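Local coordinates for protein MgGH51 (Meripilus giganteus, PDB 6ZPV) that probably hydrolyses terminal alpha-L-arabinofuranosyl residues from arabinose-containing polysaccharides, as a fungal glycosidase of family GH51, at residues 362-367 and 390-395. Numbering follows the deposited sequence.
Sequences RWHDFV and LSPVPQ
Trp-363 reaches from its helix into the bend of loop 390-395 and hydrogen-bonds the backbone there: its NE1 lies 2.9 Å from Pro-392 O. The N-H...O angle is 153°, and the donor sits in the carbonyl plane on a lone pair, while the oxygen is tilted modestly from the indole plane. With CG anti to the backbone N (chi1 168°), the ring stands out from the helix, its NE1 edge turned to the loop. Leu-390 CD1 sits over one face, 4.0 Å from the centroid of the Trp-363 five-membered ring and 9° off the normal, which qualifies as a CH-pi contact; Val-367 CG2 from the same helix lies against the opposite face. At the six-membered end, Trp-363 CZ2 meets Pro-394 CB at 3.8 Å. An alanine here, lacking the indole, is likely to leave Pro-392 O without this donor and to open a gap between Leu-390, Val-367 and Pro-394.

The peptide before Pro-392 is cis, and the proline ring packs against the helix, its CG 3.7 Å from Val-367 CG1. Ser-391 O, on the preceding residue, approaches His-364: His-364 CA lies 3.2 Å away in a CA-H...O contact, and His-364 CD2 is equally close, with the oxygen at the imidazole edge. His-364 ND1 donates a nearly straight hydrogen bond to Asp-365 OD1 (2.9 Å), fixing the ring's rotation.

Between the two prolines, Val-393 touches a bound N-acetylglucosamine of a glycan. Within the catalytic (beta/alpha)8 barrel, the contact thus ties helix 359-373 to the loop joining parallel strands 378-381 and 396-403, with Trp-363 also resting on Phe-379 and Ala-381 of the first and on Val-348 of strand 345-348.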
loop_
_atom_site.group_PDB
_atom_site.type_symbol
_atom_site.label_atom_id
_atom_site.label_comp_id
_atom_site.label_asym_id
_atom_site.label_seq_id
_atom_site.Cartn_x
_atom_site.Cartn_y
_atom_site.Cartn_z
ATOM N N ARG A 362 -13.125 15.146 -19.816
ATOM C CA ARG A 362 -11.822 14.852 -19.219
ATOM C C ARG A 362 -11.275 13.493 -19.744
ATOM O O ARG A 362 -10.120 13.429 -20.223
ATOM C CB ARG A 362 -11.861 14.910 -17.696
ATOM C CG ARG A 362 -12.228 16.292 -17.183
ATOM C CD ARG A 362 -12.222 16.424 -15.659
ATOM N NE ARG A 362 -13.233 15.611 -14.977
ATOM C CZ ARG A 362 -13.062 14.538 -14.215
ATOM N NH1 ARG A 362 -11.871 13.965 -14.069
ATOM N NH2 ARG A 362 -14.082 14.036 -13.564
ATOM N N TRP A 363 -12.091 12.463 -19.637
ATOM C CA TRP A 363 -11.751 11.164 -20.249
ATOM C C TRP A 363 -11.450 11.346 -21.730
ATOM O O TRP A 363 -10.430 10.822 -22.228
ATOM C CB TRP A 363 -12.946 10.197 -20.076
ATOM C CG TRP A 363 -12.832 8.938 -20.894
ATOM C CD1 TRP A 363 -13.328 8.715 -22.135
ATOM C CD2 TRP A 363 -12.120 7.741 -20.531
ATOM N NE1 TRP A 363 -12.967 7.493 -22.591
ATOM C CE2 TRP A 363 -12.231 6.869 -21.621
ATOM C CE3 TRP A 363 -11.369 7.325 -19.418
ATOM C CZ2 TRP A 363 -11.660 5.603 -21.633
ATOM C CZ3 TRP A 363 -10.802 6.080 -19.434
ATOM C CH2 TRP A 363 -10.948 5.221 -20.529
ATOM N N HIS A 364 -12.318 11.991 -22.491
ATOM C CA HIS A 364 -12.062 12.092 -23.934
ATOM C C HIS A 364 -10.707 12.738 -24.192
ATOM O O HIS A 364 -9.912 12.211 -25.006
ATOM C CB HIS A 364 -13.161 12.902 -24.606
ATOM C CG HIS A 364 -12.885 13.105 -26.070
ATOM N ND1 HIS A 364 -12.052 14.114 -26.542
ATOM C CD2 HIS A 364 -13.218 12.362 -27.129
ATOM C CE1 HIS A 364 -11.958 14.009 -27.872
ATOM N NE2 HIS A 364 -12.627 12.985 -28.229
ATOM N N ASP A 365 -10.445 13.850 -23.545
ATOM C CA ASP A 365 -9.228 14.599 -23.918
ATOM C C ASP A 365 -7.957 13.884 -23.386
ATOM O O ASP A 365 -6.976 13.804 -24.105
ATOM C CB ASP A 365 -9.310 16.048 -23.433
ATOM C CG ASP A 365 -10.401 16.867 -24.122
ATOM O OD1 ASP A 365 -11.076 16.345 -25.039
ATOM O OD2 ASP A 365 -10.512 18.054 -23.785
ATOM N N PHE A 366 -8.020 13.358 -22.160
ATOM C CA PHE A 366 -6.880 12.589 -21.660
ATOM C C PHE A 366 -6.653 11.373 -22.486
ATOM O O PHE A 366 -5.498 11.141 -22.881
ATOM C CB PHE A 366 -7.052 12.218 -20.170
ATOM C CG PHE A 366 -6.571 13.235 -19.162
ATOM C CD1 PHE A 366 -7.372 14.312 -18.809
ATOM C CD2 PHE A 366 -5.320 13.118 -18.627
ATOM C CE1 PHE A 366 -6.905 15.259 -17.911
ATOM C CE2 PHE A 366 -4.841 14.076 -17.727
ATOM C CZ PHE A 366 -5.640 15.125 -17.364
ATOM N N VAL A 367 -7.649 10.533 -22.713
ATOM C CA VAL A 367 -7.377 9.245 -23.367
ATOM C C VAL A 367 -7.059 9.470 -24.856
ATOM O O VAL A 367 -6.192 8.770 -25.401
ATOM C CB VAL A 367 -8.523 8.236 -23.149
ATOM C CG1 VAL A 367 -8.279 6.955 -23.922
ATOM C CG2 VAL A 367 -8.663 7.968 -21.678
ATOM N N LEU A 390 -19.062 7.315 -22.545
ATOM C CA LEU A 390 -17.744 7.874 -22.817
ATOM C C LEU A 390 -17.256 7.651 -24.236
ATOM O O LEU A 390 -17.581 6.629 -24.833
ATOM C CB LEU A 390 -16.722 7.342 -21.830
ATOM C CG LEU A 390 -17.058 7.539 -20.357
ATOM C CD1 LEU A 390 -15.994 6.849 -19.483
ATOM C CD2 LEU A 390 -17.161 9.005 -19.990
ATOM N N SER A 391 -16.453 8.592 -24.722
ATOM C CA SER A 391 -15.769 8.506 -26.016
ATOM C C SER A 391 -14.321 8.901 -25.768
ATOM O O SER A 391 -14.056 9.969 -25.212
ATOM C CB SER A 391 -16.417 9.488 -26.976
ATOM O OG SER A 391 -15.707 9.470 -28.181
ATOM N N PRO A 392 -13.315 8.103 -26.182
ATOM C CA PRO A 392 -13.481 6.793 -26.821
ATOM C C PRO A 392 -14.130 5.765 -25.886
ATOM O O PRO A 392 -14.175 5.905 -24.671
ATOM C CB PRO A 392 -12.010 6.420 -27.168
ATOM C CG PRO A 392 -11.197 7.087 -26.141
ATOM C CD PRO A 392 -11.901 8.387 -25.925
ATOM N N VAL A 393 -14.646 4.708 -26.494
ATOM C CA VAL A 393 -15.276 3.589 -25.744
ATOM C C VAL A 393 -14.227 3.000 -24.823
ATOM O O VAL A 393 -13.128 2.626 -25.237
ATOM C CB VAL A 393 -15.848 2.530 -26.697
ATOM C CG1 VAL A 393 -16.366 1.317 -25.888
ATOM C CG2 VAL A 393 -16.942 3.077 -27.564
ATOM N N PRO A 394 -14.476 2.979 -23.486
ATOM C CA PRO A 394 -13.516 2.404 -22.568
ATOM C C PRO A 394 -13.355 0.907 -22.810
ATOM O O PRO A 394 -14.358 0.192 -22.831
ATOM C CB PRO A 394 -14.074 2.671 -21.178
ATOM C CG PRO A 394 -15.103 3.691 -21.362
ATOM C CD PRO A 394 -15.630 3.529 -22.767
ATOM N N GLN A 395 -12.087 0.462 -22.804
ATOM C CA GLN A 395 -11.849 -0.984 -22.830
ATOM C C GLN A 395 -12.037 -1.622 -21.467
ATOM O O GLN A 395 -12.246 -2.855 -21.428
ATOM C CB GLN A 395 -10.453 -1.250 -23.348
ATOM C CG GLN A 395 -10.257 -0.788 -24.775
ATOM C CD GLN A 395 -8.983 -1.375 -25.271
ATOM O OE1 GLN A 395 -7.886 -0.826 -25.035
ATOM N NE2 GLN A 395 -9.142 -2.516 -25.929
#